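Local structure of RNA-binding protein (Sulfolobus solfataricus, 2NRQ) at residues F68-I72 with C123-F127; I76-M82 with L141-R145. The protein is of unknown function but belongs to an archaeal family whose structure resembles RNA-binding proteins, although RNA binding itself is considered unlikely. All blocks are in the same frame, centred on the assembly; numbering follows the deposited sequence.

Interaction 1 of 2, residues F68-I72 with C123-F127; sequences FFKII and CIISF
Phe127, just past the end of its strand, turns the edge of its ring toward the face of Phe69 on the helix, forming an offset edge-to-face pair. The two planes stand at 74° and the ring centroids are 5.5 Å apart. CZ of Phe127 leads and comes to 3.5 Å from CE2 of Phe69, which lies at the edge of the Phe127 ring, in its plane. Each torsion plays its part: CG of Phe69 is anti to the backbone N (chi1 -177°), which carries the ring along the strand toward its C-terminal end, to where Phe127 lies, while Phe127, with CG beside its backbone N (chi1 -66°), brings its ring back toward the helix. Ile125 lies next to this pair. Its CG2 covers one face of the Phe127 ring near the rim, and its CG1 approaches CB of Phe69 at 4.4 Å, so a branched aliphatic chain can serve both aromatics.

Deeper in the core another helix residue, Phe68, meets sulfur. SG of Cys123 sits at the edge of the Phe68 ring, near its plane, 3.9 Å from CZ, and CB of Cys123 is 4.2 Å from CD1 of Ile72. Cysteine suits this place because it is small and polarisable. Phe60 stacks on Phe68, and Phe101 of strand 96-101 touches both Ile72 and Cys123.

Helix 62-73 thus lies across one face of the antiparallel sheet, over strand 121-126, which is hydrogen-bonded between strands 7-14 and 96-101. Cys123 and Ile125 point to the helix, whereas Ile124 points away from it. The short axes approach to 10.3 Å, a normal helix-on-sheet spacing. With no hydrogen bond across it, the contact implies cohesion by hydrophobic burial, dispersion and the weak electrostatics of ring edges and sulfur.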
ATOM      1  N   PHE A  68      -8.462   0.482  -6.343  1.00 42.04           N
ATOM      2  CA  PHE A  68      -7.544   0.126  -5.261  1.00 40.71           C
ATOM      3  C   PHE A  68      -7.328   1.337  -4.359  1.00 41.05           C
ATOM      4  O   PHE A  68      -7.334   1.237  -3.126  1.00 38.10           O
ATOM      5  CB  PHE A  68      -6.201  -0.340  -5.825  1.00 37.51           C
ATOM      6  CG  PHE A  68      -5.160  -0.583  -4.775  1.00 33.76           C
ATOM      7  CD1 PHE A  68      -5.313  -1.605  -3.854  1.00 31.11           C
ATOM      8  CD2 PHE A  68      -4.030   0.228  -4.696  1.00 34.76           C
ATOM      9  CE1 PHE A  68      -4.366  -1.820  -2.873  1.00 31.96           C
ATOM     10  CE2 PHE A  68      -3.071   0.023  -3.714  1.00 33.72           C
ATOM     11  CZ  PHE A  68      -3.240  -1.004  -2.800  1.00 34.23           C
ATOM     12  N   PHE A  69      -7.122   2.487  -4.988  1.00 42.89           N
ATOM     13  CA  PHE A  69      -6.936   3.724  -4.248  1.00 45.13           C
ATOM     14  C   PHE A  69      -8.195   3.937  -3.431  1.00 44.56           C
ATOM     15  O   PHE A  69      -8.144   4.185  -2.227  1.00 43.59           O
ATOM     16  CB  PHE A  69      -6.752   4.894  -5.213  1.00 47.10           C
ATOM     17  CG  PHE A  69      -6.488   6.203  -4.534  1.00 50.06           C
ATOM     18  CD1 PHE A  69      -5.954   6.241  -3.248  1.00 51.83           C
ATOM     19  CD2 PHE A  69      -6.711   7.401  -5.201  1.00 52.53           C
ATOM     20  CE1 PHE A  69      -5.641   7.454  -2.638  1.00 53.69           C
ATOM     21  CE2 PHE A  69      -6.398   8.628  -4.600  1.00 53.17           C
ATOM     22  CZ  PHE A  69      -5.862   8.651  -3.317  1.00 53.90           C
ATOM     23  N   LYS A  70      -9.326   3.819  -4.112  1.00 45.31           N
ATOM     24  CA  LYS A  70     -10.631   3.991  -3.501  1.00 46.57           C
ATOM     25  C   LYS A  70     -10.760   3.132  -2.249  1.00 46.20           C
ATOM     26  O   LYS A  70     -11.107   3.633  -1.186  1.00 46.79           O
ATOM     27  CB  LYS A  70     -11.715   3.620  -4.516  1.00 48.43           C
ATOM     28  CG  LYS A  70     -13.032   4.355  -4.348  1.00 50.75           C
ATOM     29  CD  LYS A  70     -13.413   5.114  -5.625  1.00 53.94           C
ATOM     30  CE  LYS A  70     -12.406   6.233  -5.947  1.00 56.03           C
ATOM     31  NZ  LYS A  70     -12.877   7.201  -6.999  1.00 56.43           N
ATOM     32  N   ILE A  71     -10.465   1.841  -2.363  1.00 46.51           N
ATOM     33  CA  ILE A  71     -10.584   0.966  -1.205  1.00 47.28           C
ATOM     34  C   ILE A  71      -9.645   1.368  -0.070  1.00 47.03           C
ATOM     35  O   ILE A  71      -9.972   1.174   1.096  1.00 48.13           O
ATOM     36  CB  ILE A  71     -10.393  -0.534  -1.598  1.00 47.47           C
ATOM     37  CG1 ILE A  71      -9.979  -1.363  -0.381  1.00 46.89           C
ATOM     38  CG2 ILE A  71      -9.411  -0.661  -2.715  1.00 50.63           C
ATOM     39  CD1 ILE A  71     -11.069  -1.527   0.640  1.00 47.17           C
ATOM     40  N   ILE A  72      -8.489   1.939  -0.397  1.00 47.06           N
ATOM     41  CA  ILE A  72      -7.556   2.391   0.640  1.00 46.79           C
ATOM     42  C   ILE A  72      -8.192   3.588   1.357  1.00 47.31           C
ATOM     43  O   ILE A  72      -8.113   3.725   2.583  1.00 45.80           O
ATOM     44  CB  ILE A  72      -6.211   2.860   0.039  1.00 45.65           C
ATOM     45  CG1 ILE A  72      -5.433   1.669  -0.517  1.00 44.38           C
ATOM     46  CG2 ILE A  72      -5.389   3.563   1.098  1.00 45.22           C
ATOM     47  CD1 ILE A  72      -4.153   2.060  -1.208  1.00 41.89           C
ATOM     48  N   CYS A 123       2.341   1.132  -0.892  1.00 25.55           N
ATOM     49  CA  CYS A 123       1.307   1.244  -1.907  1.00 25.67           C
ATOM     50  C   CYS A 123       1.608   2.437  -2.793  1.00 26.78           C
ATOM     51  O   CYS A 123       1.523   3.574  -2.359  1.00 27.83           O
ATOM     52  CB  CYS A 123      -0.050   1.417  -1.253  1.00 25.84           C
ATOM     53  SG  CYS A 123      -0.521   0.032  -0.218  1.00 25.83           S
ATOM     54  N   ILE A 124       1.957   2.167  -4.042  1.00 28.52           N
ATOM     55  CA  ILE A 124       2.299   3.213  -4.996  1.00 29.09           C
ATOM     56  C   ILE A 124       1.220   3.405  -6.041  1.00 30.87           C
ATOM     57  O   ILE A 124       0.959   2.502  -6.825  1.00 30.50           O
ATOM     58  CB  ILE A 124       3.615   2.879  -5.724  1.00 29.13           C
ATOM     59  CG1 ILE A 124       4.736   2.693  -4.695  1.00 29.47           C
ATOM     60  CG2 ILE A 124       3.965   3.979  -6.732  1.00 27.20           C
ATOM     61  CD1 ILE A 124       5.983   2.082  -5.254  1.00 28.34           C
ATOM     62  N   ILE A 125       0.613   4.590  -6.050  1.00 33.03           N
ATOM     63  CA  ILE A 125      -0.429   4.925  -7.012  1.00 34.91           C
ATOM     64  C   ILE A 125       0.114   5.862  -8.091  1.00 37.53           C
ATOM     65  O   ILE A 125       0.875   6.782  -7.802  1.00 36.85           O
ATOM     66  CB  ILE A 125      -1.629   5.611  -6.330  1.00 34.75           C
ATOM     67  CG1 ILE A 125      -2.330   4.639  -5.380  1.00 35.40           C
ATOM     68  CG2 ILE A 125      -2.616   6.089  -7.374  1.00 35.54           C
ATOM     69  CD1 ILE A 125      -1.560   4.362  -4.135  1.00 35.91           C
ATOM     70  N   SER A 126      -0.278   5.623  -9.337  1.00 40.92           N
ATOM     71  CA  SER A 126       0.173   6.456 -10.439  1.00 44.50           C
ATOM     72  C   SER A 126      -1.010   7.226 -11.012  1.00 47.02           C
ATOM     73  O   SER A 126      -2.027   6.646 -11.385  1.00 48.39           O
ATOM     74  CB  SER A 126       0.803   5.591 -11.518  1.00 44.72           C
ATOM     75  OG  SER A 126       1.580   4.571 -10.921  1.00 47.84           O
ATOM     76  N   PHE A 127      -0.873   8.544 -11.063  1.00 49.43           N
ATOM     77  CA  PHE A 127      -1.921   9.405 -11.588  1.00 51.79           C
ATOM     78  C   PHE A 127      -1.429   9.982 -12.899  1.00 53.08           C
ATOM     79  O   PHE A 127      -0.234   9.964 -13.185  1.00 51.58           O
ATOM     80  CB  PHE A 127      -2.195  10.555 -10.612  1.00 52.56           C
ATOM     81  CG  PHE A 127      -2.775  10.115  -9.297  1.00 52.73           C
ATOM     82  CD1 PHE A 127      -4.138   9.880  -9.166  1.00 52.74           C
ATOM     83  CD2 PHE A 127      -1.957   9.923  -8.192  1.00 53.28           C
ATOM     84  CE1 PHE A 127      -4.680   9.457  -7.951  1.00 53.34           C
ATOM     85  CE2 PHE A 127      -2.490   9.499  -6.969  1.00 53.15           C
ATOM     86  CZ  PHE A 127      -3.855   9.267  -6.850  1.00 52.02           C
TER

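Interaction 2 of 2, residues I76-M82 with L141-R145; sequences IETSELM and LVNSR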
ATOM      1  N   ILE A  76      -8.787   3.657   5.365  1.00 46.48           N
ATOM      2  CA  ILE A  76      -7.921   4.462   6.215  1.00 46.27           C
ATOM      3  C   ILE A  76      -8.727   5.385   7.138  1.00 46.97           C
ATOM      4  O   ILE A  76      -9.769   5.916   6.747  1.00 46.28           O
ATOM      5  CB  ILE A  76      -6.957   5.309   5.361  1.00 44.74           C
ATOM      6  CG1 ILE A  76      -5.853   5.880   6.242  1.00 44.21           C
ATOM      7  CG2 ILE A  76      -7.718   6.429   4.669  1.00 42.52           C
ATOM      8  CD1 ILE A  76      -4.812   6.657   5.473  1.00 45.66           C
ATOM      9  N   GLU A  77      -8.251   5.563   8.369  1.00 46.93           N
ATOM     10  CA  GLU A  77      -8.922   6.448   9.316  1.00 47.79           C
ATOM     11  C   GLU A  77      -8.657   7.900   8.886  1.00 47.63           C
ATOM     12  O   GLU A  77      -7.610   8.197   8.298  1.00 48.91           O
ATOM     13  CB  GLU A  77      -8.414   6.182  10.732  1.00 48.78           C
ATOM     14  CG  GLU A  77      -6.916   5.968  10.834  1.00 53.53           C
ATOM     15  CD  GLU A  77      -6.492   5.438  12.197  1.00 56.24           C
ATOM     16  OE1 GLU A  77      -7.007   4.374  12.610  1.00 56.49           O
ATOM     17  OE2 GLU A  77      -5.640   6.080  12.854  1.00 57.88           O
ATOM     18  N   THR A  78      -9.609   8.791   9.159  1.00 45.49           N
ATOM     19  CA  THR A  78      -9.503  10.200   8.765  1.00 42.46           C
ATOM     20  C   THR A  78      -8.217  10.872   9.236  1.00 40.44           C
ATOM     21  O   THR A  78      -7.636  11.708   8.539  1.00 37.91           O
ATOM     22  CB  THR A  78     -10.695  11.011   9.298  1.00 42.39           C
ATOM     23  OG1 THR A  78     -11.765  10.125   9.652  1.00 42.76           O
ATOM     24  CG2 THR A  78     -11.181  11.980   8.233  1.00 42.19           C
ATOM     25  N   SER A  79      -7.789  10.506  10.437  1.00 40.19           N
ATOM     26  CA  SER A  79      -6.573  11.037  11.029  1.00 39.70           C
ATOM     27  C   SER A  79      -5.409  10.862  10.046  1.00 39.11           C
ATOM     28  O   SER A  79      -4.839  11.842   9.557  1.00 38.49           O
ATOM     29  CB  SER A  79      -6.300  10.287  12.331  1.00 40.06           C
ATOM     30  OG  SER A  79      -5.212  10.846  13.028  1.00 44.03           O
ATOM     31  N   GLU A  80      -5.086   9.608   9.739  1.00 39.77           N
ATOM     32  CA  GLU A  80      -4.007   9.270   8.811  1.00 40.69           C
ATOM     33  C   GLU A  80      -4.195   9.885   7.421  1.00 40.50           C
ATOM     34  O   GLU A  80      -3.215  10.252   6.762  1.00 39.39           O
ATOM     35  CB  GLU A  80      -3.887   7.745   8.683  1.00 40.28           C
ATOM     36  CG  GLU A  80      -3.761   7.003  10.017  1.00 41.69           C
ATOM     37  CD  GLU A  80      -2.455   7.277  10.750  1.00 43.16           C
ATOM     38  OE1 GLU A  80      -2.327   6.843  11.914  1.00 45.88           O
ATOM     39  OE2 GLU A  80      -1.555   7.916  10.177  1.00 43.95           O
ATOM     40  N   LEU A  81      -5.446   9.988   6.976  1.00 41.21           N
ATOM     41  CA  LEU A  81      -5.762  10.555   5.659  1.00 44.05           C
ATOM     42  C   LEU A  81      -5.305  12.018   5.577  1.00 45.91           C
ATOM     43  O   LEU A  81      -4.636  12.438   4.618  1.00 45.43           O
ATOM     44  CB  LEU A  81      -7.266  10.466   5.397  1.00 43.39           C
ATOM     45  CG  LEU A  81      -7.736  11.017   4.049  1.00 44.34           C
ATOM     46  CD1 LEU A  81      -6.928  10.393   2.905  1.00 41.51           C
ATOM     47  CD2 LEU A  81      -9.227  10.748   3.894  1.00 44.48           C
HETATM   48  N   MSE A  82      -5.670  12.789   6.595  1.00 48.28           N
HETATM   49  CA  MSE A  82      -5.277  14.180   6.670  1.00 49.57           C
HETATM   50  C   MSE A  82      -3.749  14.231   6.690  1.00 48.14           C
HETATM   51  O   MSE A  82      -3.122  15.045   5.990  1.00 47.29           O
HETATM   52  CB  MSE A  82      -5.836  14.795   7.943  1.00 53.44           C
HETATM   53  CG  MSE A  82      -5.329  16.204   8.192  0.50 57.62           C
HETATM   54 SE   MSE A  82      -5.843  17.421   6.743  0.50 58.98          SE
HETATM   55  CE  MSE A  82      -4.158  17.581   5.809  0.50 61.13           C
ATOM     56  N   LEU A 141     -12.328  14.770  -0.139  1.00 63.60           N
ATOM     57  CA  LEU A 141     -12.732  13.575   0.592  1.00 64.72           C
ATOM     58  C   LEU A 141     -12.518  13.798   2.079  1.00 64.94           C
ATOM     59  O   LEU A 141     -13.401  13.519   2.888  1.00 65.18           O
ATOM     60  CB  LEU A 141     -11.932  12.355   0.143  1.00 65.84           C
ATOM     61  CG  LEU A 141     -12.379  11.104   0.906  1.00 67.34           C
ATOM     62  CD1 LEU A 141     -13.868  10.869   0.665  1.00 66.26           C
ATOM     63  CD2 LEU A 141     -11.561   9.905   0.466  1.00 67.36           C
ATOM     64  N   VAL A 142     -11.330  14.285   2.429  1.00 65.19           N
ATOM     65  CA  VAL A 142     -11.004  14.587   3.819  1.00 65.51           C
ATOM     66  C   VAL A 142     -12.103  15.521   4.300  1.00 65.77           C
ATOM     67  O   VAL A 142     -12.725  15.297   5.341  1.00 65.76           O
ATOM     68  CB  VAL A 142      -9.644  15.323   3.929  1.00 65.66           C
ATOM     69  CG1 VAL A 142      -9.531  16.028   5.272  1.00 65.73           C
ATOM     70  CG2 VAL A 142      -8.504  14.335   3.773  1.00 65.37           C
ATOM     71  N   ASN A 143     -12.334  16.565   3.507  1.00 66.31           N
ATOM     72  CA  ASN A 143     -13.350  17.569   3.787  1.00 66.23           C
ATOM     73  C   ASN A 143     -14.723  16.917   3.875  1.00 65.82           C
ATOM     74  O   ASN A 143     -15.503  17.204   4.785  1.00 66.32           O
ATOM     75  CB  ASN A 143     -13.334  18.626   2.683  1.00 67.11           C
ATOM     76  CG  ASN A 143     -14.404  19.675   2.865  1.00 69.27           C
ATOM     77  OD1 ASN A 143     -15.442  19.639   2.202  1.00 71.16           O
ATOM     78  ND2 ASN A 143     -14.162  20.618   3.773  1.00 69.71           N
ATOM     79  N   SER A 144     -15.010  16.027   2.932  1.00 65.51           N
ATOM     80  CA  SER A 144     -16.288  15.330   2.911  1.00 64.77           C
ATOM     81  C   SER A 144     -16.506  14.534   4.194  1.00 63.43           C
ATOM     82  O   SER A 144     -17.493  14.730   4.898  1.00 61.94           O
ATOM     83  CB  SER A 144     -16.351  14.388   1.711  1.00 65.69           C
ATOM     84  OG  SER A 144     -17.569  13.660   1.709  1.00 67.39           O
ATOM     85  N   ARG A 145     -15.580  13.633   4.490  1.00 63.37           N
ATOM     86  CA  ARG A 145     -15.689  12.821   5.687  1.00 64.77           C
ATOM     87  C   ARG A 145     -16.084  13.645   6.897  1.00 65.60           C
ATOM     88  O   ARG A 145     -17.035  13.303   7.609  1.00 66.18           O
ATOM     89  CB  ARG A 145     -14.371  12.113   5.969  1.00 66.45           C
ATOM     90  CG  ARG A 145     -14.120  10.916   5.084  1.00 67.67           C
ATOM     91  CD  ARG A 145     -13.011  10.070   5.665  1.00 68.77           C
ATOM     92  NE  ARG A 145     -12.968   8.741   5.072  1.00 69.01           N
ATOM     93  CZ  ARG A 145     -12.216   7.751   5.537  1.00 69.25           C
ATOM     94  NH1 ARG A 145     -11.444   7.949   6.599  1.00 68.62           N
ATOM     95  NH2 ARG A 145     -12.252   6.563   4.953  1.00 70.10           N
TER
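Arg145 reaches from the end of helix 134-145 across the start of helix 78-85, meeting Thr78 on the way and Ile76 at its tip. Its CB lies 3.9 Å from CG2 of Thr78. With CD anti to CA (chi2 -165°), CD also passes that methyl, at 3.7 Å, and the threonine and arginine side chains point opposite ways as they pass. CD of Arg145 is 4.2 Å from CD2 of Leu81 as well, and the same leucine methyl lies over one face of the guanidinium. From CG to NE the chain stays extended, which carries the guanidinium on to Ile76. There NH1 donates a hydrogen to Ile76 O at 2.6 Å, the oxygen lying close to the guanidinium plane; NH2 adds a weak bond to that oxygen at 3.1 Å. One carbonyl thus receives two donors of a single group, and the positive charge would be expected to polarise it. Arginine suits the place: its methylene chain is apolar enough to lie along Thr78 and Leu81, yet its end is polar enough to serve a main-chain oxygen.

The two helices form a nearly antiparallel pair, their short axes at 152° and 10.3 Å apart. Glu77 stands at the N-cap position of helix 78-85, and its OE1 makes a salt bridge with Arg111.

Farther along the pair, Leu81 packs against Val142, CG beside CG2. CD2 of Leu81 also approaches CD2 of Leu141, and Leu73 of helix 62-73 touches both leucines.

Interaction 1 lies in the core, about 7 Å from the centre of the chain, and joins a helix to a middle strand of the sheet; interaction 2, about 16 Å out and partly buried, joins two helices. No element is shared, but each side follows on in sequence: helix 62-73 leads to helix 78-85, and strand 121-126 to helix 134-145. The chemistry changes with depth. Aromatic, aliphatic and sulfur groups suffice in interaction 1, whereas interaction 2 combines an apolar seam with an arginine that bonds to a backbone carbonyl near the periphery. Helix 62-73 bridges the two regions, since its Leu73 reaches the leucines of interaction 2.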